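Local coordinates for cytochrome C-type biogenesis protein ccmF (Thermus thermophilus, PDB 6ZMQ), which probably binds and handles heme in the membrane as the lyase that attaches it to cytochrome c during maturation, at residues V545-Q550 with A565-D570; T533-E538 with G614-L619; G40-A45 with R55-L60. All blocks are in the same frame, centred on the assembly; numbering follows the deposited sequence.

In the fold
Contacts 1 and 2 belong to the same small beta domain, their centres about 12 Å apart, and F549 joins them: its ring comes from 545-550 and sets CZ 3.6 Å from CB of A617 in contact 2. In sequence, both segments of contact 1 lie between the two segments of contact 2. Contact 3 sits at the other side of the chain's centre, in the helical membrane part, with its centre about 69 Å from either of the others. None of the three touches the heme site of H276 and H510. A bound phosphatidylethanolamine lies about 8 Å from the side chain of A42 in contact 3.

Contact 1: V545-Q550 with A565-D570; sequences VRMTFQ and ALLKTD
M547 and L567 form the tight part of this contact: their side chains run alongside each other, pointing the same way, and SD of M547 comes within 3.8 Å of CD2 of L567. L619 and L621 of strand 617-625 pack against L567 and M547 respectively. Between the backbones the bonding is sparse. Q550 N makes a weak hydrogen bond to L566 O (3.2 Å), and elsewhere CA-H groups meet carbonyls, as at M547 CA and K568 O, 3.2 Å apart. On the other side the contact is looser and charged. K568 runs beside T548, whose CG2 lies 3.8 Å from K568 CB, and its NZ ends 3.9 Å from NH1 of R546, two like charges with no bond between them. R546 NH2 forms a long salt bridge with D570 OD2 (3.9 Å), which lies well out of the guanidinium plane, so only charge acts there, probably easing the repulsion. Q550 crosses the K568 chain at about a right angle; an alanine here would probably open a gap beside the lysine's aliphatic chain and let it turn more freely. Just after strand 545-546 the chain pairs irregularly, roughly antiparallel, with the end of strand 561-566, in the beta part of the C-terminal CcmF region.

Contact 2: T533-E538 with G614-L619; sequences TLYRGE and GEWASL
T533 and S618 face each other as a non-hydrogen-bonded pair of an antiparallel sheet, where strand 528-534, outermost within the chain, runs against strand 617-625. The next pair, L534 and A617, is hydrogen-bonded: L534 N gives a good bond to A617 O at 2.9 Å, while the return bond from A617 N to L534 O is weak at 3.5 Å. Pairing fades there, and side chains take over as the strands pass into loops. W616 has its CG between the backbone N and the carbonyl carbon (chi1 78°), a rotation that swings the indole back across the neighbouring strand. T533 meets it with its methyl: with OG1 beside the backbone N (chi1 -53°), CG2 falls anti to that N and comes down over the six-membered ring, 3.4 Å from its centroid and just 4° off the ring normal, a CH-pi contact. The same torsion puts OG1 beside S618, 3.5 Å from its CB; S618 OG itself is hydrogen-bonded to the backbone O of K532. Y535 reaches W616 edge to edge, CD1 to CE3 at 4.3 Å, and the carbonyl O of G537 sits 3.8 Å above the centre of one tyrosine face. On the sheet's other face L534 and L619 cross at about a right angle, both also touching F549, which fills in this buried side. Their closest atoms are the two CD1 methyls, L534 CD1 and L619 CD1, 4.0 Å apart.

Contact 3: G40-A45 with R55-L60; sequences GLALLA and RGARAL
A42 of helix 20-47 and A57 of the short helix 51-57 bring their CA atoms to 5.5 Å, the closest CA pair of the two segments, with no hydrogen bond passing from one to the other. The two alanines meet methyl to methyl, CB of A42 lying 3.9 Å from CB of A57. Beside them L41 does the reaching. Its CG is anti to the carbonyl carbon (chi1 -67°), and the chain beyond it carries CD1 to G56, where it rests 3.9 Å from CA. A beta carbon on G56 would probably run into this methyl. The same CD1 also meets CD1 of L60 at 4.2 Å. L60 sits at the N-cap position before helix 61-81 and leans as well on F34 and L37 of helix 20-47. L142 of helix 135-157 packs on A57. The contact thus packs the short helix 51-57 and the start of the next helix, 61-81, against helix 20-47; residues 23-47 and 59-79 are predicted to span the membrane. Since only small and aliphatic side chains meet, it rests on van der Waals packing, with no hydrogen bond between the segments to fix its direction.

Contact 1: V545-Q550 with A565-D570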
loop_
_atom_site.group_PDB
_atom_site.type_symbol
_atom_site.label_atom_id
_atom_site.label_comp_id
_atom_site.label_asym_id
_atom_site.label_seq_id
_atom_site.Cartn_x
_atom_site.Cartn_y
_atom_site.Cartn_z
ATOM N N VAL A 545 -21.229 4.814 -28.253
ATOM C CA VAL A 545 -21.495 6.236 -28.452
ATOM C C VAL A 545 -20.638 6.751 -29.602
ATOM O O VAL A 545 -19.457 6.404 -29.716
ATOM C CB VAL A 545 -21.241 7.063 -27.172
ATOM C CG1 VAL A 545 -22.360 6.853 -26.160
ATOM C CG2 VAL A 545 -19.895 6.710 -26.566
ATOM N N ARG A 546 -21.246 7.579 -30.445
ATOM C CA ARG A 546 -20.501 8.124 -31.596
ATOM C C ARG A 546 -20.059 9.539 -31.261
ATOM O O ARG A 546 -20.895 10.339 -30.922
ATOM C CB ARG A 546 -21.325 8.043 -32.884
ATOM C CG ARG A 546 -22.244 9.230 -33.133
ATOM C CD ARG A 546 -22.461 9.614 -34.594
ATOM N NE ARG A 546 -23.599 10.515 -34.677
ATOM C CZ ARG A 546 -23.592 11.777 -34.279
ATOM N NH1 ARG A 546 -22.491 12.309 -33.793
ATOM N NH2 ARG A 546 -24.686 12.502 -34.364
ATOM N N MET A 547 -18.753 9.746 -31.278
ATOM C CA MET A 547 -18.097 11.022 -31.047
ATOM C C MET A 547 -17.708 11.644 -32.386
ATOM O O MET A 547 -17.814 11.009 -33.433
ATOM C CB MET A 547 -16.884 10.813 -30.150
ATOM C CG MET A 547 -16.033 9.682 -30.653
ATOM S SD MET A 547 -14.463 9.458 -29.833
ATOM C CE MET A 547 -14.510 7.679 -29.715
ATOM N N THR A 548 -17.252 12.901 -32.356
ATOM C CA THR A 548 -16.711 13.574 -33.537
ATOM C C THR A 548 -15.776 14.693 -33.092
ATOM O O THR A 548 -15.892 15.216 -31.982
ATOM C CB THR A 548 -17.809 14.134 -34.462
ATOM O OG1 THR A 548 -17.205 14.816 -35.568
ATOM C CG2 THR A 548 -18.724 15.092 -33.724
ATOM N N PHE A 549 -14.846 15.055 -33.975
ATOM C CA PHE A 549 -13.797 16.026 -33.671
ATOM C C PHE A 549 -14.308 17.445 -33.911
ATOM O O PHE A 549 -14.947 17.723 -34.929
ATOM C CB PHE A 549 -12.553 15.720 -34.520
ATOM C CG PHE A 549 -11.248 16.220 -33.931
ATOM C CD1 PHE A 549 -10.953 17.570 -33.878
ATOM C CD2 PHE A 549 -10.333 15.330 -33.397
ATOM C CE1 PHE A 549 -9.772 18.019 -33.334
ATOM C CE2 PHE A 549 -9.147 15.775 -32.848
ATOM C CZ PHE A 549 -8.877 17.128 -32.815
ATOM N N GLN A 550 -14.014 18.346 -32.961
ATOM C CA GLN A 550 -14.459 19.735 -33.036
ATOM C C GLN A 550 -13.363 20.764 -32.781
ATOM O O GLN A 550 -13.679 21.936 -32.557
ATOM C CB GLN A 550 -15.605 19.995 -32.057
ATOM C CG GLN A 550 -16.917 19.418 -32.488
ATOM C CD GLN A 550 -17.962 19.520 -31.415
ATOM O OE1 GLN A 550 -17.655 19.621 -30.224
ATOM N NE2 GLN A 550 -19.212 19.555 -31.837
ATOM N N ALA A 565 -9.037 18.224 -26.833
ATOM C CA ALA A 565 -9.863 17.670 -27.903
ATOM C C ALA A 565 -11.314 17.723 -27.433
ATOM O O ALA A 565 -11.711 16.962 -26.542
ATOM C CB ALA A 565 -9.451 16.242 -28.259
ATOM N N LEU A 566 -12.103 18.615 -28.028
ATOM C CA LEU A 566 -13.512 18.775 -27.676
ATOM C C LEU A 566 -14.340 17.884 -28.592
ATOM O O LEU A 566 -14.258 17.991 -29.819
ATOM C CB LEU A 566 -13.962 20.224 -27.801
ATOM C CG LEU A 566 -13.034 21.292 -27.252
ATOM C CD1 LEU A 566 -12.009 21.600 -28.321
ATOM C CD2 LEU A 566 -13.816 22.503 -26.874
ATOM N N LEU A 567 -15.111 16.989 -27.998
ATOM C CA LEU A 567 -15.856 15.975 -28.724
ATOM C C LEU A 567 -17.348 16.291 -28.619
ATOM O O LEU A 567 -17.728 17.288 -28.007
ATOM C CB LEU A 567 -15.512 14.584 -28.180
ATOM C CG LEU A 567 -14.248 13.813 -28.634
ATOM C CD1 LEU A 567 -12.928 14.607 -28.711
ATOM C CD2 LEU A 567 -14.051 12.632 -27.700
ATOM N N LYS A 568 -18.187 15.496 -29.295
ATOM C CA LYS A 568 -19.637 15.697 -29.293
ATOM C C LYS A 568 -20.367 14.358 -29.280
ATOM O O LYS A 568 -19.990 13.437 -29.997
ATOM C CB LYS A 568 -20.070 16.543 -30.533
ATOM C CG LYS A 568 -21.549 16.443 -30.962
ATOM C CD LYS A 568 -22.031 17.677 -31.733
ATOM C CE LYS A 568 -21.979 17.550 -33.250
ATOM N NZ LYS A 568 -22.372 16.201 -33.744
ATOM N N THR A 569 -21.435 14.254 -28.479
ATOM C CA THR A 569 -22.298 13.077 -28.519
ATOM C C THR A 569 -23.762 13.499 -28.430
ATOM O O THR A 569 -24.088 14.504 -27.794
ATOM C CB THR A 569 -21.983 12.079 -27.390
ATOM O OG1 THR A 569 -20.575 11.811 -27.355
ATOM C CG2 THR A 569 -22.725 10.757 -27.619
ATOM N N ASP A 570 -24.645 12.719 -29.079
ATOM C CA ASP A 570 -26.124 12.773 -29.031
ATOM C C ASP A 570 -26.681 12.564 -27.612
ATOM O O ASP A 570 -25.974 12.155 -26.655
ATOM C CB ASP A 570 -26.830 12.001 -30.158
ATOM C CG ASP A 570 -27.945 12.778 -30.863
ATOM O OD1 ASP A 570 -28.961 13.100 -30.215
ATOM O OD2 ASP A 570 -27.789 13.064 -32.065
#

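Contact 2: T533-E538 with G614-L619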
loop_
_atom_site.group_PDB
_atom_site.type_symbol
_atom_site.label_atom_id
_atom_site.label_comp_id
_atom_site.label_asym_id
_atom_site.label_seq_id
_atom_site.Cartn_x
_atom_site.Cartn_y
_atom_site.Cartn_z
ATOM N N THR A 533 -7.452 8.833 -35.728
ATOM C CA THR A 533 -6.911 10.175 -35.886
ATOM C C THR A 533 -7.892 11.003 -36.701
ATOM O O THR A 533 -8.129 10.705 -37.871
ATOM C CB THR A 533 -5.539 10.156 -36.581
ATOM O OG1 THR A 533 -4.662 9.257 -35.895
ATOM C CG2 THR A 533 -4.909 11.530 -36.529
ATOM N N LEU A 534 -8.391 12.093 -36.119
ATOM C CA LEU A 534 -9.569 12.746 -36.672
ATOM C C LEU A 534 -9.247 14.207 -36.944
ATOM O O LEU A 534 -8.562 14.867 -36.159
ATOM C CB LEU A 534 -10.766 12.674 -35.711
ATOM C CG LEU A 534 -11.647 11.463 -35.396
ATOM C CD1 LEU A 534 -10.905 10.430 -34.600
ATOM C CD2 LEU A 534 -12.890 11.915 -34.636
ATOM N N TYR A 535 -9.759 14.709 -38.067
ATOM C CA TYR A 535 -9.580 16.105 -38.457
ATOM C C TYR A 535 -10.873 16.840 -38.138
ATOM O O TYR A 535 -10.877 17.801 -37.363
ATOM C CB TYR A 535 -9.189 16.313 -39.942
ATOM C CG TYR A 535 -9.686 15.400 -41.098
ATOM C CD1 TYR A 535 -9.067 14.187 -41.459
ATOM C CD2 TYR A 535 -10.743 15.836 -41.894
ATOM C CE1 TYR A 535 -9.544 13.417 -42.508
ATOM C CE2 TYR A 535 -11.208 15.080 -42.956
ATOM C CZ TYR A 535 -10.607 13.875 -43.257
ATOM O OH TYR A 535 -11.072 13.127 -44.313
ATOM N N ARG A 536 -11.980 16.411 -38.737
ATOM C CA ARG A 536 -13.326 16.509 -38.188
ATOM C C ARG A 536 -14.021 15.161 -38.321
ATOM O O ARG A 536 -15.223 15.084 -38.581
ATOM C CB ARG A 536 -14.129 17.639 -38.833
ATOM C CG ARG A 536 -14.063 18.926 -38.016
ATOM C CD ARG A 536 -13.661 20.150 -38.809
ATOM N NE ARG A 536 -13.409 21.267 -37.900
ATOM C CZ ARG A 536 -12.281 21.443 -37.223
ATOM N NH1 ARG A 536 -11.279 20.585 -37.357
ATOM N NH2 ARG A 536 -12.155 22.482 -36.409
ATOM N N GLY A 537 -13.255 14.098 -38.111
ATOM C CA GLY A 537 -13.719 12.733 -38.176
ATOM C C GLY A 537 -12.955 11.860 -39.150
ATOM O O GLY A 537 -12.524 12.257 -40.237
ATOM N N GLU A 538 -12.758 10.623 -38.694
ATOM C CA GLU A 538 -12.264 9.515 -39.498
ATOM C C GLU A 538 -13.054 8.267 -39.127
ATOM O O GLU A 538 -13.374 7.431 -39.979
ATOM C CB GLU A 538 -10.761 9.341 -39.246
ATOM C CG GLU A 538 -10.160 7.969 -39.553
ATOM C CD GLU A 538 -8.638 7.963 -39.516
ATOM O OE1 GLU A 538 -8.007 8.646 -40.353
ATOM O OE2 GLU A 538 -8.070 7.280 -38.639
ATOM N N GLY A 614 0.045 18.839 -35.089
ATOM C CA GLY A 614 0.107 20.279 -35.302
ATOM C C GLY A 614 -1.176 21.031 -35.607
ATOM O O GLY A 614 -1.437 22.086 -35.015
ATOM N N GLU A 615 -1.968 20.517 -36.557
ATOM C CA GLU A 615 -3.291 21.063 -36.857
ATOM C C GLU A 615 -4.399 20.009 -36.938
ATOM O O GLU A 615 -5.572 20.395 -37.028
ATOM C CB GLU A 615 -3.280 21.875 -38.173
ATOM C CG GLU A 615 -2.070 22.816 -38.409
ATOM C CD GLU A 615 -2.131 24.136 -37.638
ATOM O OE1 GLU A 615 -3.237 24.698 -37.479
ATOM O OE2 GLU A 615 -1.064 24.590 -37.159
ATOM N N TRP A 616 -4.078 18.711 -36.923
ATOM C CA TRP A 616 -5.070 17.646 -36.784
ATOM C C TRP A 616 -4.646 16.859 -35.553
ATOM O O TRP A 616 -3.491 16.967 -35.141
ATOM C CB TRP A 616 -5.131 16.744 -38.034
ATOM C CG TRP A 616 -4.032 15.673 -38.229
ATOM C CD1 TRP A 616 -2.692 15.755 -37.935
ATOM C CD2 TRP A 616 -4.207 14.405 -38.887
ATOM N NE1 TRP A 616 -2.057 14.587 -38.294
ATOM C CE2 TRP A 616 -2.959 13.750 -38.892
ATOM C CE3 TRP A 616 -5.308 13.754 -39.451
ATOM C CZ2 TRP A 616 -2.783 12.471 -39.442
ATOM C CZ3 TRP A 616 -5.127 12.484 -40.004
ATOM C CH2 TRP A 616 -3.877 11.861 -39.993
ATOM N N ALA A 617 -5.555 16.137 -34.907
ATOM C CA ALA A 617 -5.101 15.355 -33.764
ATOM C C ALA A 617 -5.612 13.919 -33.794
ATOM O O ALA A 617 -6.587 13.587 -34.468
ATOM C CB ALA A 617 -5.502 16.039 -32.458
ATOM N N SER A 618 -4.948 13.076 -33.002
ATOM C CA SER A 618 -5.307 11.677 -32.805
ATOM C C SER A 618 -6.111 11.519 -31.521
ATOM O O SER A 618 -6.241 12.456 -30.730
ATOM C CB SER A 618 -4.066 10.781 -32.758
ATOM O OG SER A 618 -4.350 9.542 -32.128
ATOM N N LEU A 619 -6.706 10.335 -31.356
ATOM C CA LEU A 619 -7.482 9.974 -30.180
ATOM C C LEU A 619 -7.310 8.489 -29.880
ATOM O O LEU A 619 -7.073 7.686 -30.787
ATOM C CB LEU A 619 -8.970 10.266 -30.382
ATOM C CG LEU A 619 -9.519 11.661 -30.100
ATOM C CD1 LEU A 619 -9.535 12.455 -31.386
ATOM C CD2 LEU A 619 -10.907 11.572 -29.519
#

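Contact 3: G40-A45 with R55-L60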
loop_
_atom_site.group_PDB
_atom_site.type_symbol
_atom_site.label_atom_id
_atom_site.label_comp_id
_atom_site.label_asym_id
_atom_site.label_seq_id
_atom_site.Cartn_x
_atom_site.Cartn_y
_atom_site.Cartn_z
ATOM N N GLY A 40 22.052 1.180 22.537
ATOM C CA GLY A 40 23.056 0.690 23.478
ATOM C C GLY A 40 22.514 0.388 24.868
ATOM O O GLY A 40 22.849 -0.644 25.461
ATOM N N LEU A 41 21.674 1.278 25.409
ATOM C CA LEU A 41 21.100 1.060 26.736
ATOM C C LEU A 41 20.056 -0.055 26.711
ATOM O O LEU A 41 19.971 -0.828 27.670
ATOM C CB LEU A 41 20.514 2.373 27.279
ATOM C CG LEU A 41 21.524 3.489 27.599
ATOM C CD1 LEU A 41 20.831 4.686 28.212
ATOM C CD2 LEU A 41 22.616 2.985 28.519
ATOM N N ALA A 42 19.318 -0.210 25.597
ATOM C CA ALA A 42 18.382 -1.325 25.470
ATOM C C ALA A 42 19.109 -2.660 25.378
ATOM O O ALA A 42 18.662 -3.656 25.970
ATOM C CB ALA A 42 17.492 -1.121 24.249
ATOM N N LEU A 43 20.243 -2.692 24.665
ATOM C CA LEU A 43 21.011 -3.927 24.563
ATOM C C LEU A 43 21.675 -4.301 25.889
ATOM O O LEU A 43 21.702 -5.484 26.249
ATOM C CB LEU A 43 22.043 -3.804 23.447
ATOM C CG LEU A 43 21.559 -4.195 22.042
ATOM C CD1 LEU A 43 22.746 -4.328 21.087
ATOM C CD2 LEU A 43 20.697 -5.480 22.046
ATOM N N LEU A 44 22.194 -3.315 26.640
ATOM C CA LEU A 44 22.711 -3.607 27.982
ATOM C C LEU A 44 21.596 -4.035 28.938
ATOM O O LEU A 44 21.819 -4.869 29.827
ATOM C CB LEU A 44 23.454 -2.398 28.562
ATOM C CG LEU A 44 24.982 -2.308 28.467
ATOM C CD1 LEU A 44 25.535 -2.586 27.060
ATOM C CD2 LEU A 44 25.471 -0.964 28.996
ATOM N N ALA A 45 20.393 -3.482 28.751
ATOM C CA ALA A 45 19.232 -3.837 29.563
ATOM C C ALA A 45 18.788 -5.278 29.323
ATOM O O ALA A 45 18.295 -5.944 30.238
ATOM C CB ALA A 45 18.086 -2.867 29.272
ATOM N N ARG A 55 15.086 1.979 31.846
ATOM C CA ARG A 55 14.647 3.361 32.022
ATOM C C ARG A 55 15.314 4.294 31.021
ATOM O O ARG A 55 14.672 5.229 30.548
ATOM C CB ARG A 55 14.896 3.892 33.443
ATOM C CG ARG A 55 14.244 3.124 34.570
ATOM C CD ARG A 55 14.847 3.465 35.939
ATOM N NE ARG A 55 15.045 4.902 36.148
ATOM C CZ ARG A 55 16.194 5.455 36.524
ATOM N NH1 ARG A 55 17.251 4.693 36.747
ATOM N NH2 ARG A 55 16.288 6.767 36.694
ATOM N N GLY A 56 16.589 4.067 30.688
ATOM C CA GLY A 56 17.297 5.001 29.816
ATOM C C GLY A 56 16.846 4.954 28.365
ATOM O O GLY A 56 16.679 5.998 27.718
ATOM N N ALA A 57 16.640 3.743 27.834
ATOM C CA ALA A 57 16.145 3.605 26.464
ATOM C C ALA A 57 14.709 4.115 26.328
ATOM O O ALA A 57 14.349 4.714 25.307
ATOM C CB ALA A 57 16.248 2.151 26.006
ATOM N N ARG A 58 13.880 3.889 27.355
ATOM C CA ARG A 58 12.566 4.531 27.452
ATOM C C ARG A 58 12.655 6.021 27.753
ATOM O O ARG A 58 11.640 6.718 27.690
ATOM C CB ARG A 58 11.711 3.878 28.541
ATOM C CG ARG A 58 11.130 2.512 28.238
ATOM C CD ARG A 58 10.076 2.199 29.279
ATOM N NE ARG A 58 9.486 0.876 29.144
ATOM C CZ ARG A 58 8.646 0.344 30.025
ATOM N NH1 ARG A 58 8.036 -0.798 29.759
ATOM N NH2 ARG A 58 8.365 0.987 31.151
ATOM N N ALA A 59 13.797 6.502 28.232
ATOM C CA ALA A 59 13.947 7.938 28.393
ATOM C C ALA A 59 14.292 8.622 27.080
ATOM O O ALA A 59 13.999 9.811 26.925
ATOM C CB ALA A 59 15.003 8.255 29.455
ATOM N N LEU A 60 14.912 7.909 26.140
ATOM C CA LEU A 60 15.362 8.547 24.903
ATOM C C LEU A 60 14.385 8.442 23.727
ATOM O O LEU A 60 14.740 8.857 22.620
ATOM C CB LEU A 60 16.718 7.989 24.476
ATOM C CG LEU A 60 17.867 8.140 25.467
ATOM C CD1 LEU A 60 18.764 6.969 25.290
ATOM C CD2 LEU A 60 18.636 9.434 25.223
#